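Tartronic semialdehyde reductase (Salmonella typhimurium, PDB 1YB4) catalyses the NAD(P)H-dependent reduction of tartronate semialdehyde (2-hydroxy-3-oxopropanoate) to (R)-glycerate, the reverse of NAD(P)-linked glycerate oxidation. Local coordinates at residues Val66-Thr69 / Pro70-Glu73; Gly124-Ile127 / Gly128-Gly132; Cys262-Leu265 / Phe266-Cys269; Ser213-Ile216 / Leu217-His220. All blocks are in the same frame, centred on the assembly; numbering follows the deposited sequence.

Interaction 1: residues Val66-Thr69 / Pro70-Glu73; sequences VPDT and PQVE
Gln71 lays its side chain across Val66, Pro67 and Asp68, back over the loop that leads into its own helix. Its NE2 bonds the carboxylate of Asp68, while OE1 lies against Val66 and Pro67. Gln71 NE2 donates to Asp68 OD2 at 2.9 Å, and the nitrogen stands above the carboxylate plane. The amide and carboxylate planes are turned 70° apart. Gln71 OE1 is 3.1 Å from Val66 CG2 and 3.4 Å from Pro67 CD. The other carboxylate oxygen caps the helix. Gln71 N gives its hydrogen to Asp68 OD1 at 3.0 Å, nearly along the C-O axis. In Asp68 a chi1 of 55° puts CG between the backbone N and the carbonyl carbon, which brings OD1 to the first-turn amide of Gln71. Both carboxylate oxygens are therefore engaged by one residue. Pro70 follows in the first turn, and its CD lies 3.0 Å from Asp68 OD1. The backbone bond from Val72 N to Asp68 O continues the helix from the cap. Outside the turn, Thr69 OG1 is hydrogen-bonded to Ser99 N. This is an Asp N-cap on helix 69-77, at the junction after strand 61-64 in the Rossmann-type nucleotide-binding domain.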
loop_
_atom_site.group_PDB
_atom_site.type_symbol
_atom_site.label_atom_id
_atom_site.label_comp_id
_atom_site.label_asym_id
_atom_site.label_seq_id
_atom_site.Cartn_x
_atom_site.Cartn_y
_atom_site.Cartn_z
ATOM N N VAL A 66 12.427 -28.724 -11.703
ATOM C CA VAL A 66 12.912 -27.670 -12.583
ATOM C C VAL A 66 12.514 -26.305 -11.961
ATOM O O VAL A 66 11.599 -26.238 -11.140
ATOM C CB VAL A 66 12.283 -27.862 -13.981
ATOM C CG1 VAL A 66 10.919 -27.256 -14.012
ATOM C CG2 VAL A 66 13.173 -27.288 -15.059
ATOM N N PRO A 67 13.206 -25.208 -12.334
ATOM C CA PRO A 67 12.979 -23.834 -11.845
ATOM C C PRO A 67 11.628 -23.094 -11.966
ATOM O O PRO A 67 11.040 -22.713 -10.960
ATOM C CB PRO A 67 14.104 -23.044 -12.520
ATOM C CG PRO A 67 15.212 -24.044 -12.573
ATOM C CD PRO A 67 14.483 -25.272 -13.074
ATOM N N ASP A 68 11.147 -22.867 -13.181
ATOM C CA ASP A 68 9.899 -22.122 -13.378
ATOM C C ASP A 68 8.803 -22.881 -14.133
ATOM O O ASP A 68 9.021 -23.980 -14.638
ATOM C CB ASP A 68 10.211 -20.825 -14.123
ATOM C CG ASP A 68 10.942 -21.078 -15.434
ATOM O OD1 ASP A 68 10.324 -21.663 -16.351
ATOM O OD2 ASP A 68 12.133 -20.710 -15.538
ATOM N N THR A 69 7.624 -22.270 -14.216
ATOM C CA THR A 69 6.481 -22.871 -14.892
ATOM C C THR A 69 6.762 -23.294 -16.340
ATOM O O THR A 69 6.436 -24.403 -16.742
ATOM C CB THR A 69 5.287 -21.905 -14.893
ATOM O OG1 THR A 69 5.007 -21.498 -13.552
ATOM C CG2 THR A 69 4.046 -22.572 -15.493
ATOM N N PRO A 70 7.358 -22.407 -17.147
ATOM C CA PRO A 70 7.640 -22.771 -18.540
ATOM C C PRO A 70 8.568 -23.969 -18.738
ATOM O O PRO A 70 8.358 -24.761 -19.664
ATOM C CB PRO A 70 8.201 -21.477 -19.120
ATOM C CG PRO A 70 7.396 -20.449 -18.392
ATOM C CD PRO A 70 7.487 -20.955 -16.961
ATOM N N GLN A 71 9.589 -24.095 -17.886
ATOM C CA GLN A 71 10.525 -25.222 -17.963
ATOM C C GLN A 71 9.851 -26.532 -17.558
ATOM O O GLN A 71 10.301 -27.616 -17.945
ATOM C CB GLN A 71 11.719 -25.008 -17.056
ATOM C CG GLN A 71 12.741 -24.043 -17.577
ATOM C CD GLN A 71 13.921 -23.955 -16.643
ATOM O OE1 GLN A 71 14.645 -24.935 -16.440
ATOM N NE2 GLN A 71 14.114 -22.784 -16.044
ATOM N N VAL A 72 8.792 -26.437 -16.759
ATOM C CA VAL A 72 8.058 -27.630 -16.365
ATOM C C VAL A 72 7.164 -28.013 -17.546
ATOM O O VAL A 72 6.862 -29.189 -17.753
ATOM C CB VAL A 72 7.171 -27.393 -15.119
ATOM C CG1 VAL A 72 6.001 -28.374 -15.100
ATOM C CG2 VAL A 72 7.984 -27.586 -13.873
ATOM N N GLU A 73 6.754 -27.022 -18.333
ATOM C CA GLU A 73 5.887 -27.290 -19.474
ATOM C C GLU A 73 6.660 -27.957 -20.607
ATOM O O GLU A 73 6.137 -28.835 -21.295
ATOM C CB GLU A 73 5.254 -25.999 -19.988
ATOM C CG GLU A 73 4.176 -26.243 -21.027
ATOM C CD GLU A 73 3.644 -24.963 -21.644
ATOM O OE1 GLU A 73 3.243 -24.049 -20.882
ATOM O OE2 GLU A 73 3.623 -24.880 -22.894
#

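Interaction 2: residues Gly124-Ile127 / Gly128-Gly132; sequences GGEI and GAREG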
loop_
_atom_site.group_PDB
_atom_site.type_symbol
_atom_site.label_atom_id
_atom_site.label_comp_id
_atom_site.label_asym_id
_atom_site.label_seq_id
_atom_site.Cartn_x
_atom_site.Cartn_y
_atom_site.Cartn_z
ATOM N N GLY A 124 11.505 -25.806 2.290
ATOM C CA GLY A 124 12.482 -26.233 3.273
ATOM C C GLY A 124 13.884 -25.875 2.818
ATOM O O GLY A 124 14.831 -25.848 3.607
ATOM N N GLY A 125 14.019 -25.612 1.523
ATOM C CA GLY A 125 15.307 -25.245 0.964
ATOM C C GLY A 125 16.343 -26.353 0.917
ATOM O O GLY A 125 16.093 -27.501 1.301
ATOM N N GLU A 126 17.519 -25.991 0.427
ATOM C CA GLU A 126 18.633 -26.909 0.305
ATOM C C GLU A 126 18.757 -27.852 1.507
ATOM O O GLU A 126 18.621 -29.066 1.360
ATOM C CB GLU A 126 19.910 -26.100 0.139
ATOM C CG GLU A 126 21.119 -26.888 -0.263
ATOM C CD GLU A 126 22.071 -26.043 -1.089
ATOM O OE1 GLU A 126 23.227 -26.471 -1.291
ATOM O OE2 GLU A 126 21.655 -24.950 -1.549
ATOM N N ILE A 127 19.002 -27.293 2.691
ATOM C CA ILE A 127 19.152 -28.088 3.910
ATOM C C ILE A 127 17.989 -29.037 4.145
ATOM O O ILE A 127 18.164 -30.112 4.724
ATOM C CB ILE A 127 19.285 -27.192 5.159
ATOM C CG1 ILE A 127 20.560 -26.351 5.056
ATOM C CG2 ILE A 127 19.310 -28.053 6.423
ATOM C CD1 ILE A 127 20.776 -25.397 6.227
ATOM N N GLY A 128 16.798 -28.627 3.711
ATOM C CA GLY A 128 15.624 -29.456 3.881
ATOM C C GLY A 128 15.672 -30.663 2.968
ATOM O O GLY A 128 15.325 -31.765 3.382
ATOM N N ALA A 129 16.110 -30.457 1.729
ATOM C CA ALA A 129 16.193 -31.531 0.732
ATOM C C ALA A 129 17.230 -32.610 1.071
ATOM O O ALA A 129 16.999 -33.803 0.839
ATOM C CB ALA A 129 16.485 -30.944 -0.649
ATOM N N ARG A 130 18.370 -32.191 1.616
ATOM C CA ARG A 130 19.430 -33.125 1.981
ATOM C C ARG A 130 19.022 -33.969 3.176
ATOM O O ARG A 130 19.210 -35.182 3.198
ATOM C CB ARG A 130 20.703 -32.380 2.373
ATOM C CG ARG A 130 21.262 -31.436 1.352
ATOM C CD ARG A 130 22.335 -30.612 2.028
ATOM N NE ARG A 130 22.958 -29.636 1.144
ATOM C CZ ARG A 130 23.727 -28.644 1.579
ATOM N NH1 ARG A 130 23.954 -28.507 2.882
ATOM N NH2 ARG A 130 24.273 -27.794 0.720
ATOM N N GLU A 131 18.468 -33.297 4.170
ATOM C CA GLU A 131 18.061 -33.912 5.416
ATOM C C GLU A 131 16.795 -34.760 5.344
ATOM O O GLU A 131 16.479 -35.480 6.294
ATOM C CB GLU A 131 17.890 -32.800 6.443
ATOM C CG GLU A 131 18.586 -33.036 7.752
ATOM C CD GLU A 131 19.014 -31.741 8.411
ATOM O OE1 GLU A 131 20.085 -31.214 8.033
ATOM O OE2 GLU A 131 18.275 -31.254 9.292
ATOM N N GLY A 132 16.076 -34.675 4.226
ATOM C CA GLY A 132 14.836 -35.427 4.071
ATOM C C GLY A 132 13.709 -34.912 4.962
ATOM O O GLY A 132 12.767 -35.642 5.298
#
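With chi1 of -169°, Glu126 sends CG away from its backbone N. Arg130 has chi1 of -57° and runs extended from CG to NE. Together these bring the two charged ends of residues one helical turn apart to the same place. Glu126 OE1 and Arg130 NH2 form a salt bridge at 2.6 Å. The hydrogen bond within it is weak, because the N-H points well off the oxygen. The carboxylate and guanidinium planes stand 85° apart, so the groups do not pair flat with two bonds. Glu126 CG lies over one face of the guanidinium, 3.6 Å from Arg130 CZ. In the backbone, Arg130 N donates to Glu126 O at 3.1 Å. Ala129 N does the same to Gly125 O at 3.0 Å. Ile127 and Glu131 lie side by side, and Ile127 CG2 is 3.6 Å from Glu131 OE1. Gly128 is buried against the carbonyls of Gly124 and Gly125. Ala129 turns its methyl to Pro17 and Met18 of helix 15-24. The i to i+4 ion pair lies on the exposed flank of the short helix 125-131. The short distance and poor angle suggest that the attraction is probably more electrostatic than directional.

Interaction 3: residues Cys262-Leu265 / Phe266-Cys269; sequences CQEL and FNTC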
loop_
_atom_site.group_PDB
_atom_site.type_symbol
_atom_site.label_atom_id
_atom_site.label_comp_id
_atom_site.label_asym_id
_atom_site.label_seq_id
_atom_site.Cartn_x
_atom_site.Cartn_y
_atom_site.Cartn_z
ATOM N N CYS A 262 4.835 -6.055 -0.077
ATOM C CA CYS A 262 5.981 -6.871 0.336
ATOM C C CYS A 262 6.956 -7.098 -0.805
ATOM O O CYS A 262 8.171 -7.076 -0.603
ATOM C CB CYS A 262 5.527 -8.220 0.896
ATOM S SG CYS A 262 5.077 -8.120 2.640
ATOM N N GLN A 263 6.426 -7.298 -2.009
ATOM C CA GLN A 263 7.279 -7.531 -3.171
ATOM C C GLN A 263 8.094 -6.267 -3.433
ATOM O O GLN A 263 9.277 -6.338 -3.769
ATOM C CB GLN A 263 6.426 -7.868 -4.399
ATOM C CG GLN A 263 7.214 -8.187 -5.676
ATOM C CD GLN A 263 8.043 -9.461 -5.551
ATOM O OE1 GLN A 263 8.884 -9.591 -4.656
ATOM N NE2 GLN A 263 7.808 -10.407 -6.453
ATOM N N GLU A 264 7.469 -5.108 -3.264
ATOM C CA GLU A 264 8.165 -3.843 -3.484
ATOM C C GLU A 264 9.233 -3.603 -2.418
ATOM O O GLU A 264 10.299 -3.060 -2.714
ATOM C CB GLU A 264 7.167 -2.680 -3.501
ATOM C CG GLU A 264 6.171 -2.757 -4.631
ATOM C CD GLU A 264 6.841 -2.998 -5.978
ATOM O OE1 GLU A 264 7.666 -2.159 -6.395
ATOM O OE2 GLU A 264 6.543 -4.030 -6.617
ATOM N N LEU A 265 8.935 -3.990 -1.180
ATOM C CA LEU A 265 9.897 -3.832 -0.093
ATOM C C LEU A 265 11.122 -4.732 -0.375
ATOM O O LEU A 265 12.263 -4.362 -0.079
ATOM C CB LEU A 265 9.248 -4.187 1.249
ATOM C CG LEU A 265 8.127 -3.271 1.777
ATOM C CD1 LEU A 265 7.538 -3.869 3.039
ATOM C CD2 LEU A 265 8.664 -1.883 2.069
ATOM N N PHE A 266 10.878 -5.905 -0.958
ATOM C CA PHE A 266 11.978 -6.804 -1.316
ATOM C C PHE A 266 12.815 -6.136 -2.396
ATOM O O PHE A 266 14.010 -6.393 -2.511
ATOM C CB PHE A 266 11.468 -8.155 -1.847
ATOM C CG PHE A 266 11.110 -9.147 -0.762
ATOM C CD1 PHE A 266 11.790 -9.149 0.450
ATOM C CD2 PHE A 266 10.105 -10.093 -0.969
ATOM C CE1 PHE A 266 11.478 -10.067 1.432
ATOM C CE2 PHE A 266 9.779 -11.024 0.015
ATOM C CZ PHE A 266 10.466 -11.011 1.216
ATOM N N ASN A 267 12.176 -5.282 -3.194
ATOM C CA ASN A 267 12.874 -4.571 -4.251
ATOM C C ASN A 267 13.828 -3.586 -3.601
ATOM O O ASN A 267 14.910 -3.323 -4.126
ATOM C CB ASN A 267 11.899 -3.820 -5.167
ATOM C CG ASN A 267 11.229 -4.724 -6.185
ATOM O OD1 ASN A 267 11.710 -5.815 -6.464
ATOM N ND2 ASN A 267 10.121 -4.260 -6.760
ATOM N N THR A 268 13.424 -3.038 -2.459
ATOM C CA THR A 268 14.278 -2.106 -1.736
ATOM C C THR A 268 15.460 -2.885 -1.151
ATOM O O THR A 268 16.582 -2.395 -1.150
ATOM C CB THR A 268 13.467 -1.357 -0.630
ATOM O OG1 THR A 268 12.578 -0.424 -1.260
ATOM C CG2 THR A 268 14.382 -0.580 0.320
ATOM N N CYS A 269 15.226 -4.112 -0.695
ATOM C CA CYS A 269 16.325 -4.914 -0.164
ATOM C C CYS A 269 17.340 -5.197 -1.293
ATOM O O CYS A 269 18.540 -4.899 -1.159
ATOM C CB CYS A 269 15.814 -6.237 0.420
ATOM S SG CYS A 269 14.712 -6.089 1.878
HETATM O O HOH W 1 7.862 -5.476 -8.295
#
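Helix 257-271 of the all-helical C-terminal domain carries this contact, in which Glu264 and Asn267 lie side by side and point the same way. Asn267 ND2 donates to Glu264 OE1 at 3.3 Å. The nitrogen sits above the carboxylate plane, and the oxygen lies near the amide plane of Asn267. The two planes are 82° apart. Glu264 is bent at chi2 (-50°), which folds its carboxylate back alongside the asparagine. A water bridges the same pair. It donates to Glu264 OE2 at 2.6 Å and accepts from Asn267 ND2 at 3.0 Å. This polar group faces a subunit interface of the tetramer. Glu264 OE1 also takes a hydrogen bond from Leu256 N of the second subunit, and Thr268 OG1 bonds Met289 O of the fourth. Within its own chain, helix 257-271 packs on helices 167-195, 235-251 and 283-290. On another side of the helix, Gln263 OE1 comes to the edge of the Phe266 ring, in its plane, 3.9 Å from Phe266 CD2. Gln263 NE2 is held by Gln239 O, and the Phe266 ring packs on helix 235-251. Regular backbone bonds join the turns, such as Phe266 N to Cys262 O at 3.0 Å and Cys269 N to Leu265 O at 3.0 Å. Leu265 and Cys269 face helix 283-290 through Met289 and Ala285 of the same chain.

Interaction 4: residues Ser213-Ile216 / Leu217-His220; sequences SSRI and LEVH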
loop_
_atom_site.group_PDB
_atom_site.type_symbol
_atom_site.label_atom_id
_atom_site.label_comp_id
_atom_site.label_asym_id
_atom_site.label_seq_id
_atom_site.Cartn_x
_atom_site.Cartn_y
_atom_site.Cartn_z
ATOM N N SER A 213 1.903 -14.116 18.793
ATOM C CA SER A 213 2.743 -15.312 18.689
ATOM C C SER A 213 2.734 -15.940 17.299
ATOM O O SER A 213 1.673 -16.206 16.730
ATOM C CB SER A 213 2.297 -16.361 19.713
ATOM O OG SER A 213 3.043 -17.557 19.591
ATOM N N SER A 214 3.927 -16.179 16.763
ATOM C CA SER A 214 4.062 -16.793 15.453
ATOM C C SER A 214 5.364 -17.574 15.346
ATOM O O SER A 214 6.297 -17.373 16.131
ATOM C CB SER A 214 4.047 -15.726 14.348
ATOM O OG SER A 214 5.355 -15.225 14.092
ATOM N N ARG A 215 5.427 -18.451 14.349
ATOM C CA ARG A 215 6.617 -19.247 14.100
ATOM C C ARG A 215 7.684 -18.325 13.515
ATOM O O ARG A 215 8.882 -18.626 13.579
ATOM C CB ARG A 215 6.281 -20.368 13.123
ATOM C CG ARG A 215 7.425 -21.283 12.791
ATOM C CD ARG A 215 8.051 -21.897 14.027
ATOM N NE ARG A 215 9.076 -22.860 13.641
ATOM C CZ ARG A 215 10.076 -23.254 14.423
ATOM N NH1 ARG A 215 10.201 -22.765 15.658
ATOM N NH2 ARG A 215 10.953 -24.143 13.970
ATOM N N ILE A 216 7.225 -17.197 12.962
ATOM C CA ILE A 216 8.079 -16.173 12.351
ATOM C C ILE A 216 8.704 -15.235 13.386
ATOM O O ILE A 216 9.892 -14.923 13.299
ATOM C CB ILE A 216 7.276 -15.304 11.340
ATOM C CG1 ILE A 216 6.871 -16.155 10.139
ATOM C CG2 ILE A 216 8.105 -14.085 10.898
ATOM C CD1 ILE A 216 8.037 -16.701 9.387
ATOM N N LEU A 217 7.900 -14.752 14.334
ATOM C CA LEU A 217 8.422 -13.879 15.382
ATOM C C LEU A 217 9.447 -14.649 16.213
ATOM O O LEU A 217 10.440 -14.099 16.672
ATOM C CB LEU A 217 7.291 -13.411 16.293
ATOM C CG LEU A 217 7.699 -12.662 17.565
ATOM C CD1 LEU A 217 8.378 -11.344 17.191
ATOM C CD2 LEU A 217 6.470 -12.423 18.437
ATOM N N GLU A 218 9.197 -15.935 16.401
ATOM C CA GLU A 218 10.104 -16.760 17.177
ATOM C C GLU A 218 11.461 -16.925 16.505
ATOM O O GLU A 218 12.495 -16.565 17.080
ATOM C CB GLU A 218 9.496 -18.135 17.405
ATOM C CG GLU A 218 10.265 -18.960 18.401
ATOM C CD GLU A 218 9.803 -20.389 18.413
ATOM O OE1 GLU A 218 8.596 -20.619 18.149
ATOM O OE2 GLU A 218 10.646 -21.273 18.694
ATOM N N VAL A 219 11.456 -17.474 15.293
ATOM C CA VAL A 219 12.689 -17.686 14.558
ATOM C C VAL A 219 13.221 -16.417 13.909
ATOM O O VAL A 219 14.263 -15.902 14.318
ATOM C CB VAL A 219 12.516 -18.765 13.471
ATOM C CG1 VAL A 219 13.848 -18.971 12.732
ATOM C CG2 VAL A 219 12.051 -20.092 14.110
ATOM N N HIS A 220 12.509 -15.914 12.903
ATOM C CA HIS A 220 12.911 -14.706 12.190
ATOM C C HIS A 220 13.059 -13.493 13.087
ATOM O O HIS A 220 13.922 -12.638 12.857
ATOM C CB HIS A 220 11.912 -14.413 11.078
ATOM C CG HIS A 220 11.761 -15.540 10.114
ATOM N ND1 HIS A 220 11.091 -16.703 10.435
ATOM C CD2 HIS A 220 12.272 -15.729 8.875
ATOM C CE1 HIS A 220 11.201 -17.558 9.432
ATOM N NE2 HIS A 220 11.913 -16.993 8.474
#
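Ser214 and Leu217 meet in a capping hydrogen bond at the start of helix 215-225. Leu217 N donates to Ser214 OG at 2.6 Å, and the bond is nearly straight at 170°. With chi1 at 88°, Ser214 turns its hydroxyl over the helix end. Glu218 N adds a backbone bond to Ser214 O at 3.2 Å. One residue thus receives two amide hydrogens of the first turn. Val219 N reaches Arg215 O in a weaker bond.

The charged contact is between Arg215 and Glu218. Arg215 NH1 and Glu218 OE2 form a salt bridge at 3.4 Å, a loose distance. The carboxylate comes in at the guanidinium edge, with the two planes turned 66° apart. The Arg215 chain bends at chi2, which swings the guanidinium back toward Glu218 and Val219. The guanidinium also makes a cation-pi contact with Phe211 of the third subunit.

Packing contacts involve the flat groups. Val219 CG2 covers one face of the Arg215 guanidinium, offset toward the rim, 3.7 Å from Arg215 CZ. Ile216 CD1 approaches the His220 ring obliquely, 3.2 Å from His220 ND1. Ile216 O lies at the edge of that ring, near its plane. Ile216 also packs on Asn182 and Ile183 of helix 167-195. In ring-to-ring contacts, His220 meets His279 and, nearly at a right angle, Phe211 of the third subunit.

The straight serine bond, with the backbone bond to Ser214 O, probably fixes the first turn. The charge of Arg215 is probably balanced loosely, by Glu218 at the edge and by Phe211 of the third subunit.

Each interaction lies on one helix or at the junction that starts it, and the four helices differ. Interactions 1 and 2 belong to the nucleotide-binding domain, with centres about 20 Å apart. Interactions 3 and 4 belong to the helical C-terminal domain, also about 20 Å apart between centres. Interaction 1 is a surface contact, interactions 2 and 4 are partly buried, and interaction 3 is buried throughout. Interactions 1 and 4 both cap a helix start, one with a carboxylate and one with a hydroxyl. Interactions 2 and 4 each carry a salt bridge, between residues four apart in interaction 2 and three apart in interaction 4. Other subunits touch interactions 3 and 4, but not interactions 1 and 2.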